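Local coordinates for phosphatidylinositol phosphate phosphatase (Schizosaccharomyces pombe, PDB 1I9Z), which removes the 5-phosphate from soluble and lipid inositol phosphates, including phosphatidylinositol 4,5-bisphosphate, through its magnesium-dependent inositol polyphosphate 5-phosphatase domain, at residues I57-F62 against V203-F208; E64-T69 against P78-E83; S86-L91 against A114-C119. One frame throughout, in Å; residues are numbered along the deposited sequence.

Contact 1: residues I57-F62 against V203-F208; sequences IYVVGF and VWFGDF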
loop_
_atom_site.group_PDB
_atom_site.type_symbol
_atom_site.label_atom_id
_atom_site.label_comp_id
_atom_site.label_asym_id
_atom_site.label_seq_id
_atom_site.Cartn_x
_atom_site.Cartn_y
_atom_site.Cartn_z
ATOM N N ILE A 57 11.802 3.755 -1.635
ATOM C CA ILE A 57 10.651 4.411 -1.032
ATOM C C ILE A 57 10.140 3.521 0.085
ATOM O O ILE A 57 9.978 2.328 -0.141
ATOM C CB ILE A 57 9.521 4.591 -2.093
ATOM C CG1 ILE A 57 10.080 5.371 -3.283
ATOM C CG2 ILE A 57 8.312 5.345 -1.501
ATOM C CD1 ILE A 57 9.091 5.562 -4.439
ATOM N N TYR A 58 9.969 4.114 1.282
ATOM C CA TYR A 58 9.350 3.433 2.402
ATOM C C TYR A 58 7.953 4.033 2.636
ATOM O O TYR A 58 7.804 5.279 2.833
ATOM C CB TYR A 58 10.147 3.579 3.695
ATOM C CG TYR A 58 11.335 2.707 3.734
ATOM C CD1 TYR A 58 12.481 3.080 3.062
ATOM C CD2 TYR A 58 11.305 1.463 4.408
ATOM C CE1 TYR A 58 13.589 2.246 3.008
ATOM C CE2 TYR A 58 12.458 0.603 4.383
ATOM C CZ TYR A 58 13.574 1.021 3.653
ATOM O OH TYR A 58 14.677 0.222 3.481
ATOM N N VAL A 59 6.926 3.164 2.631
ATOM C CA VAL A 59 5.553 3.633 2.838
ATOM C C VAL A 59 5.126 2.965 4.134
ATOM O O VAL A 59 5.020 1.749 4.230
ATOM C CB VAL A 59 4.615 3.220 1.610
ATOM C CG1 VAL A 59 3.116 3.613 1.942
ATOM C CG2 VAL A 59 5.124 3.925 0.313
ATOM N N VAL A 60 4.898 3.771 5.174
ATOM C CA VAL A 60 4.545 3.267 6.487
ATOM C C VAL A 60 3.170 3.736 6.946
ATOM O O VAL A 60 2.897 4.947 6.998
ATOM C CB VAL A 60 5.596 3.746 7.537
ATOM C CG1 VAL A 60 5.350 3.062 8.913
ATOM C CG2 VAL A 60 7.056 3.465 7.007
ATOM N N GLY A 61 2.317 2.772 7.292
ATOM C CA GLY A 61 1.003 3.070 7.775
ATOM C C GLY A 61 0.822 2.541 9.180
ATOM O O GLY A 61 1.164 1.364 9.502
ATOM N N PHE A 62 0.300 3.410 10.043
ATOM C CA PHE A 62 0.011 3.058 11.426
ATOM C C PHE A 62 -1.470 3.139 11.704
ATOM O O PHE A 62 -2.190 3.990 11.073
ATOM C CB PHE A 62 0.689 4.060 12.432
ATOM C CG PHE A 62 2.174 3.978 12.431
ATOM C CD1 PHE A 62 2.928 4.977 11.857
ATOM C CD2 PHE A 62 2.822 2.901 13.032
ATOM C CE1 PHE A 62 4.376 4.906 11.890
ATOM C CE2 PHE A 62 4.274 2.816 13.065
ATOM C CZ PHE A 62 5.027 3.828 12.496
ATOM N N VAL A 203 -1.439 0.583 -3.785
ATOM C CA VAL A 203 -1.198 -0.411 -2.711
ATOM C C VAL A 203 -2.111 0.066 -1.624
ATOM O O VAL A 203 -2.066 1.259 -1.236
ATOM C CB VAL A 203 0.269 -0.450 -2.181
ATOM C CG1 VAL A 203 0.368 -1.441 -1.000
ATOM C CG2 VAL A 203 1.203 -0.912 -3.296
ATOM N N TRP A 204 -3.023 -0.821 -1.185
ATOM C CA TRP A 204 -4.008 -0.432 -0.157
ATOM C C TRP A 204 -3.799 -1.451 0.958
ATOM O O TRP A 204 -3.860 -2.660 0.719
ATOM C CB TRP A 204 -5.406 -0.528 -0.719
ATOM C CG TRP A 204 -6.512 -0.019 0.113
ATOM C CD1 TRP A 204 -6.552 0.140 1.475
ATOM C CD2 TRP A 204 -7.802 0.369 -0.373
ATOM N NE1 TRP A 204 -7.774 0.612 1.847
ATOM C CE2 TRP A 204 -8.559 0.748 0.730
ATOM C CE3 TRP A 204 -8.382 0.409 -1.648
ATOM C CZ2 TRP A 204 -9.909 1.186 0.615
ATOM C CZ3 TRP A 204 -9.732 0.857 -1.755
ATOM C CH2 TRP A 204 -10.460 1.230 -0.642
ATOM N N PHE A 205 -3.603 -0.980 2.186
ATOM C CA PHE A 205 -3.247 -1.882 3.243
ATOM C C PHE A 205 -3.615 -1.363 4.624
ATOM O O PHE A 205 -4.004 -0.211 4.766
ATOM C CB PHE A 205 -1.692 -2.089 3.204
ATOM C CG PHE A 205 -0.876 -0.808 3.590
ATOM C CD1 PHE A 205 -0.427 -0.634 4.904
ATOM C CD2 PHE A 205 -0.589 0.179 2.653
ATOM C CE1 PHE A 205 0.307 0.508 5.267
ATOM C CE2 PHE A 205 0.143 1.331 2.980
ATOM C CZ PHE A 205 0.609 1.498 4.313
ATOM N N GLY A 206 -3.445 -2.222 5.621
ATOM C CA GLY A 206 -3.683 -1.812 7.010
ATOM C C GLY A 206 -4.440 -2.847 7.796
ATOM O O GLY A 206 -4.362 -4.023 7.494
ATOM N N ASP A 207 -5.170 -2.406 8.819
ATOM C CA ASP A 207 -5.924 -3.309 9.690
ATOM C C ASP A 207 -7.326 -3.290 9.090
ATOM O O ASP A 207 -8.201 -2.491 9.473
ATOM C CB ASP A 207 -5.956 -2.764 11.125
ATOM C CG ASP A 207 -6.704 -3.700 12.080
ATOM O OD1 ASP A 207 -7.394 -4.639 11.575
ATOM O OD2 ASP A 207 -6.618 -3.481 13.318
ATOM N N PHE A 208 -7.529 -4.202 8.140
ATOM C CA PHE A 208 -8.843 -4.290 7.490
ATOM C C PHE A 208 -9.842 -4.985 8.406
ATOM O O PHE A 208 -11.043 -4.975 8.152
ATOM C CB PHE A 208 -8.752 -5.010 6.114
ATOM C CG PHE A 208 -7.906 -4.313 5.092
ATOM C CD1 PHE A 208 -7.594 -2.943 5.203
ATOM C CD2 PHE A 208 -7.492 -5.005 3.927
ATOM C CE1 PHE A 208 -6.924 -2.285 4.186
ATOM C CE2 PHE A 208 -6.824 -4.363 2.920
ATOM C CZ PHE A 208 -6.537 -2.990 3.035
#
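Phe205 carries this contact alone on its side, reaching from one sheet of the central beta sandwich to Val59 and Gly61 on the other. The short strand axes pass 9.5 Å apart, inclined by 27°, a separation that side chains must fill. Walking along 203-208, Val203 comes first; its CA is the nearest to that of Val59, yet the two side chains do not meet, and both rest on Phe162 instead. Trp204 turns to the other face of its sheet, where NE1 bonds to Ser165 OG and the indole meets Phe247 edge-to-face. Next comes Phe205, whose CG is placed between the backbone N and the carbonyl carbon (chi1 68°), carrying the ring into the space between the sheets. CE2 meets Val59 CG1 obliquely at 3.9 Å. On the adjoining stretch of rim, CE1 lies 3.6 Å from Gly61 N and CZ is 3.8 Å from Gly61 CA, the amide nitrogen in the ring plane, at its edge and not over a face. The absent side chain makes this possible: a CB on Gly61 would fall only 2.6 Å from Phe205 CE1. With an alanine at Phe205 the ring would be gone, and a gap would probably open beside Gly61 and Val59 CG1 lose its aromatic neighbour. At Gly206 the chain turns a corner with a backbone shape that calls for glycine. Asp207 follows in the WxGDxNxR signature of the 5-phosphatases, its OD2 hydrogen-bonded to Asn33 ND2, and Phe208 stacks on Phe247. Strand 57-63 runs between strands 113-120 and 20-33, and strand 201-205 between 158-166 and 283-288; Val29 and Ser31 of the first sheet and Ile285 of the second also touch the Phe205 side chain.

Contact 2: residues E64-T69 against P78-E83; sequences EIVQLT and PAKRRE. With CA (calcium ion), chain B.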
loop_
_atom_site.group_PDB
_atom_site.type_symbol
_atom_site.label_atom_id
_atom_site.label_comp_id
_atom_site.label_asym_id
_atom_site.label_seq_id
_atom_site.Cartn_x
_atom_site.Cartn_y
_atom_site.Cartn_z
ATOM N N GLU A 64 -4.231 3.036 15.220
ATOM C CA GLU A 64 -4.274 3.254 16.675
ATOM C C GLU A 64 -3.060 3.976 17.268
ATOM O O GLU A 64 -2.492 3.530 18.300
ATOM C CB GLU A 64 -4.549 1.954 17.465
ATOM C CG GLU A 64 -5.843 1.295 16.964
ATOM C CD GLU A 64 -6.375 0.261 17.909
ATOM O OE1 GLU A 64 -6.226 0.452 19.144
ATOM O OE2 GLU A 64 -7.037 -0.679 17.454
ATOM N N ILE A 65 -2.657 5.073 16.654
ATOM C CA ILE A 65 -1.547 5.881 17.229
ATOM C C ILE A 65 -2.015 6.242 18.656
ATOM O O ILE A 65 -1.220 6.354 19.615
ATOM C CB ILE A 65 -1.259 7.124 16.363
ATOM C CG1 ILE A 65 -0.450 6.659 15.142
ATOM C CG2 ILE A 65 -0.445 8.249 17.242
ATOM C CD1 ILE A 65 -0.169 7.716 14.148
ATOM N N VAL A 66 -3.329 6.364 18.800
ATOM C CA VAL A 66 -3.946 6.521 20.112
ATOM C C VAL A 66 -4.851 5.267 20.208
ATOM O O VAL A 66 -5.626 4.968 19.293
ATOM C CB VAL A 66 -4.807 7.774 20.219
ATOM C CG1 VAL A 66 -5.464 7.805 21.627
ATOM C CG2 VAL A 66 -3.931 8.991 20.040
ATOM N N GLN A 67 -4.694 4.516 21.284
ATOM C CA GLN A 67 -5.475 3.297 21.502
ATOM C C GLN A 67 -6.977 3.586 21.475
ATOM O O GLN A 67 -7.456 4.515 22.115
ATOM C CB GLN A 67 -5.077 2.666 22.850
ATOM C CG GLN A 67 -6.058 1.660 23.384
ATOM C CD GLN A 67 -5.460 0.677 24.376
ATOM O OE1 GLN A 67 -4.841 1.068 25.358
ATOM N NE2 GLN A 67 -5.658 -0.611 24.125
ATOM N N LEU A 68 -7.729 2.774 20.746
ATOM C CA LEU A 68 -9.177 2.966 20.670
ATOM C C LEU A 68 -9.930 2.352 21.886
ATOM O O LEU A 68 -9.624 1.230 22.340
ATOM C CB LEU A 68 -9.702 2.371 19.352
ATOM C CG LEU A 68 -9.100 3.014 18.097
ATOM C CD1 LEU A 68 -9.683 2.286 16.870
ATOM C CD2 LEU A 68 -9.426 4.511 18.026
ATOM N N THR A 69 -10.901 3.105 22.407
ATOM C CA THR A 69 -11.726 2.685 23.551
ATOM C C THR A 69 -13.235 2.815 23.236
ATOM O O THR A 69 -13.656 2.884 22.069
ATOM C CB THR A 69 -11.435 3.544 24.805
ATOM O OG1 THR A 69 -10.060 3.391 25.183
ATOM C CG2 THR A 69 -12.336 3.109 25.964
ATOM N N PRO A 78 -1.601 14.792 16.558
ATOM C CA PRO A 78 -0.537 15.138 15.600
ATOM C C PRO A 78 0.835 14.937 16.248
ATOM O O PRO A 78 1.787 14.510 15.608
ATOM C CB PRO A 78 -0.788 16.612 15.277
ATOM C CG PRO A 78 -2.156 16.872 15.710
ATOM C CD PRO A 78 -2.453 15.948 16.846
ATOM N N ALA A 79 0.911 15.243 17.541
ATOM C CA ALA A 79 2.158 15.109 18.274
ATOM C C ALA A 79 2.672 13.684 18.306
ATOM O O ALA A 79 3.885 13.423 18.157
ATOM C CB ALA A 79 1.970 15.587 19.719
ATOM N N LYS A 80 1.763 12.765 18.585
ATOM C CA LYS A 80 2.190 11.370 18.690
ATOM C C LYS A 80 2.609 10.873 17.315
ATOM O O LYS A 80 3.602 10.181 17.190
ATOM C CB LYS A 80 1.082 10.506 19.266
ATOM C CG LYS A 80 1.046 10.521 20.825
ATOM C CD LYS A 80 -0.275 9.914 21.334
ATOM C CE LYS A 80 -0.373 9.983 22.864
ATOM N NZ LYS A 80 0.641 9.092 23.519
ATOM N N ARG A 81 1.881 11.305 16.287
ATOM C CA ARG A 81 2.252 10.899 14.911
ATOM C C ARG A 81 3.668 11.439 14.590
ATOM O O ARG A 81 4.520 10.743 14.056
ATOM C CB ARG A 81 1.259 11.496 13.894
ATOM C CG ARG A 81 1.671 11.067 12.502
ATOM C CD ARG A 81 0.912 11.865 11.492
ATOM N NE ARG A 81 1.598 13.142 11.268
ATOM C CZ ARG A 81 0.964 14.316 11.296
ATOM N NH1 ARG A 81 -0.336 14.374 11.560
ATOM N NH2 ARG A 81 1.622 15.426 10.989
ATOM N N ARG A 82 3.947 12.687 14.980
ATOM C CA ARG A 82 5.252 13.222 14.700
ATOM C C ARG A 82 6.385 12.519 15.439
ATOM O O ARG A 82 7.504 12.550 14.947
ATOM C CB ARG A 82 5.278 14.741 14.996
ATOM C CG ARG A 82 4.468 15.476 13.936
ATOM C CD ARG A 82 4.315 17.000 14.153
ATOM N NE ARG A 82 3.658 17.523 12.945
ATOM C CZ ARG A 82 2.683 18.428 12.924
ATOM N NH1 ARG A 82 2.228 18.933 14.078
ATOM N NH2 ARG A 82 2.186 18.819 11.746
ATOM N N GLU A 83 6.102 11.926 16.593
ATOM C CA GLU A 83 7.156 11.182 17.335
ATOM C C GLU A 83 7.534 9.936 16.501
ATOM O O GLU A 83 8.692 9.542 16.387
ATOM C CB GLU A 83 6.621 10.713 18.675
ATOM C CG GLU A 83 6.468 11.833 19.724
ATOM C CD GLU A 83 5.856 11.289 21.014
ATOM O OE1 GLU A 83 6.466 10.363 21.587
ATOM O OE2 GLU A 83 4.777 11.767 21.442
HETATM CA CA CA B . -6.884 -2.336 19.748
HETATM O O HOH W 1 -0.837 6.683 22.237
HETATM O O HOH W 2 -8.389 -1.092 21.765
HETATM O O HOH W 3 -8.819 -2.069 18.653
HETATM O O HOH W 4 -7.230 -4.262 20.771
HETATM O O HOH W 5 -4.943 -2.761 18.658
#
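The loop that leaves strand 57-63 carries the metal-binding glutamate of this DNase I-like domain, and it leans on the start of helix 78-94 through Ile65 and Val66. Ile65 divides its branches between two helix residues. CG2, anti to the backbone N, presses on Lys80 CB at 3.4 Å, tighter than an ordinary carbon contact, while the longer arm brings CD1 to 4.0 Å from Arg81 CB. Val66 adds CG2, which meets Lys80 CD at 4.0 Å where the two side chains cross at about a right angle. Past that point the lysine bends at its last torsion (chi4 -67°), and NZ gives a hydrogen bond to a water that in turn donates to Ile65 O, at 2.7 Å. From Arg81 it is the backbone and the first carbons that meet Ile65; its guanidinium leads away to a salt bridge with Glu85 and a hydrogen bond with Gln109. On the metal side, Glu64 OE2 binds the calcium ion at 2.8 Å and also takes a hydrogen bond from Asn33. Leu68 N donates an almost straight bond (176°) to Glu64 OE1, arriving from above the carboxylate plane; with the metal on OE2 it probably limits how far the group can turn. A water on the calcium donates to Leu68 O, tying the same residue to the metal a second time. The chemistry is thus split along one short loop: apolar contacts of Ile65 and Val66, with a water bridge from Ile65 O, join it to the helix, and next to them a carboxylate is held by metal and amide.

Contact 3: residues S86-L91 against A114-C119; sequences SCVKRL and ALMIFC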
loop_
_atom_site.group_PDB
_atom_site.type_symbol
_atom_site.label_atom_id
_atom_site.label_comp_id
_atom_site.label_asym_id
_atom_site.label_seq_id
_atom_site.Cartn_x
_atom_site.Cartn_y
_atom_site.Cartn_z
ATOM N N SER A 86 9.570 11.024 13.524
ATOM C CA SER A 86 10.954 11.276 13.899
ATOM C C SER A 86 11.664 9.940 14.127
ATOM O O SER A 86 12.870 9.801 13.783
ATOM C CB SER A 86 10.976 12.125 15.214
ATOM O OG SER A 86 12.280 12.114 15.758
ATOM N N CYS A 87 10.965 8.975 14.736
ATOM C CA CYS A 87 11.622 7.672 14.966
ATOM C C CYS A 87 11.963 6.942 13.671
ATOM O O CYS A 87 13.052 6.383 13.517
ATOM C CB CYS A 87 10.789 6.743 15.858
ATOM S SG CYS A 87 10.686 7.238 17.582
ATOM N N VAL A 88 11.018 6.904 12.722
ATOM C CA VAL A 88 11.301 6.232 11.470
ATOM C C VAL A 88 12.423 6.925 10.703
ATOM O O VAL A 88 13.364 6.270 10.176
ATOM C CB VAL A 88 9.997 6.175 10.602
ATOM C CG1 VAL A 88 10.307 5.586 9.240
ATOM C CG2 VAL A 88 8.942 5.369 11.337
ATOM N N LYS A 89 12.366 8.254 10.641
ATOM C CA LYS A 89 13.389 8.994 9.931
ATOM C C LYS A 89 14.771 8.720 10.556
ATOM O O LYS A 89 15.748 8.536 9.841
ATOM C CB LYS A 89 13.076 10.502 10.008
ATOM C CG LYS A 89 13.950 11.450 9.140
ATOM C CD LYS A 89 13.560 12.984 9.363
ATOM C CE LYS A 89 12.128 13.391 8.750
ATOM N NZ LYS A 89 10.797 12.903 9.409
ATOM N N ARG A 90 14.847 8.705 11.881
ATOM C CA ARG A 90 16.181 8.480 12.537
ATOM C C ARG A 90 16.689 7.087 12.166
ATOM O O ARG A 90 17.864 6.856 11.871
ATOM C CB ARG A 90 16.074 8.560 14.052
ATOM C CG ARG A 90 16.877 9.701 14.654
ATOM C CD ARG A 90 16.644 9.845 16.167
ATOM N NE ARG A 90 15.250 10.205 16.432
ATOM C CZ ARG A 90 14.592 9.917 17.558
ATOM N NH1 ARG A 90 15.207 9.257 18.537
ATOM N NH2 ARG A 90 13.325 10.273 17.706
ATOM N N LEU A 91 15.784 6.146 12.187
ATOM C CA LEU A 91 16.155 4.783 11.870
ATOM C C LEU A 91 16.604 4.615 10.414
ATOM O O LEU A 91 17.662 3.990 10.130
ATOM C CB LEU A 91 14.943 3.917 12.268
ATOM C CG LEU A 91 14.978 2.420 12.473
ATOM C CD1 LEU A 91 16.018 1.946 13.538
ATOM C CD2 LEU A 91 13.556 2.078 12.924
ATOM N N ALA A 114 -2.435 6.744 10.413
ATOM C CA ALA A 114 -1.541 7.682 9.732
ATOM C C ALA A 114 -0.728 7.000 8.631
ATOM O O ALA A 114 -0.427 5.796 8.694
ATOM C CB ALA A 114 -0.582 8.362 10.756
ATOM N N LEU A 115 -0.368 7.775 7.634
ATOM C CA LEU A 115 0.421 7.274 6.507
ATOM C C LEU A 115 1.589 8.238 6.337
ATOM O O LEU A 115 1.410 9.461 6.341
ATOM C CB LEU A 115 -0.430 7.283 5.184
ATOM C CG LEU A 115 0.291 6.688 3.967
ATOM C CD1 LEU A 115 0.532 5.121 4.209
ATOM C CD2 LEU A 115 -0.588 6.959 2.670
ATOM N N MET A 116 2.796 7.707 6.244
ATOM C CA MET A 116 3.920 8.591 6.033
ATOM C C MET A 116 4.807 7.938 4.995
ATOM O O MET A 116 5.027 6.686 5.015
ATOM C CB MET A 116 4.679 8.829 7.359
ATOM C CG MET A 116 5.096 7.551 8.023
ATOM S SD MET A 116 5.733 7.862 9.781
ATOM C CE MET A 116 4.363 8.250 10.638
ATOM N N ILE A 117 5.331 8.761 4.082
ATOM C CA ILE A 117 6.136 8.224 2.991
ATOM C C ILE A 117 7.526 8.895 2.977
ATOM O O ILE A 117 7.627 10.139 3.055
ATOM C CB ILE A 117 5.385 8.455 1.641
ATOM C CG1 ILE A 117 4.067 7.629 1.623
ATOM C CG2 ILE A 117 6.338 7.985 0.446
ATOM C CD1 ILE A 117 3.338 7.674 0.255
ATOM N N PHE A 118 8.573 8.052 2.986
ATOM C CA PHE A 118 9.956 8.517 2.932
ATOM C C PHE A 118 10.627 8.038 1.647
ATOM O O PHE A 118 10.307 6.951 1.147
ATOM C CB PHE A 118 10.745 7.968 4.104
ATOM C CG PHE A 118 10.217 8.384 5.435
ATOM C CD1 PHE A 118 9.194 7.662 6.058
ATOM C CD2 PHE A 118 10.768 9.487 6.088
ATOM C CE1 PHE A 118 8.739 8.052 7.315
ATOM C CE2 PHE A 118 10.301 9.864 7.352
ATOM C CZ PHE A 118 9.298 9.145 7.939
ATOM N N CYS A 119 11.537 8.809 1.073
ATOM C CA CYS A 119 12.253 8.303 -0.117
ATOM C C CYS A 119 13.699 8.737 0.006
ATOM O O CYS A 119 14.040 9.626 0.837
ATOM C CB CYS A 119 11.662 8.861 -1.417
ATOM S SG CYS A 119 11.600 10.671 -1.504
#
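Phe118 meets Val88 and Lys89 of the helix with the part of its ring from CD1 round to CE2. Its CB points from the strand toward the helix, and CG, anti to the carbonyl carbon (chi1 -61°), starts a ring that reaches helix atoms from CD1 onward. CD1 comes to 4.0 Å from Val88 CG1. The next atom, CE1, makes the closest approach, 3.5 Å to the same Val88 CG1, and CZ at the tip stays near it while also touching Val88 CB at 4.0 Å. The valine and phenylalanine side chains run at a slant to each other. Round the tip, CE2 turns to Lys89: CB lies 3.9 Å off, and NZ, brought back by bends at the two outermost torsions of the lysine, is 3.7 Å from CE2. That ammonium sits in the ring plane, at the edge, so it is no cation-pi pair; its weak hydrogen bond goes to Gln104 OE1 on strand 102-110. The other branch of Val88 looks to the next helix-facing residue of the strand, CG2 standing 4.4 Å from Met116 SD. Away from the sheet, Arg90 NH2 reaches back one turn to Ser86 OG at 2.9 Å, the oxygen close to the guanidinium plane. Helix and strand run nearly parallel, their short axes 10.3 Å apart at 20°; helix 78-94 lies along the outer face of this sheet, an outer layer of the DNase I-like alpha/beta sandwich. Across this interface the chemistry is that of an apolar seam, valine against phenylalanine and methionine, closed at one margin by a lysine whose carbon chain joins the packing and whose charged tip finds a weak partner on the edge strand.

Contacts 1 and 3 are both buried, the first between the two sheets near the centre of the chain, the other where helix 78-94 covers the opposite face of the first sheet. Contact 2, its centre about 20 Å from the centre of the chain, is only partly buried. Contacts 2 and 3 share that helix, one at its start and one farther along. Contacts 1 and 3 share a sheet, 57-62 and 114-119 being neighbouring strands, and Leu115 CD1 packs on Phe205 CZ at 3.6 Å. Ala114, on the strand of contact 3, packs its CB against Ile65 CD1 of contact 2. The buried pair are largely apolar, with a lysine at the margin of contact 3; contact 2 adds water and metal.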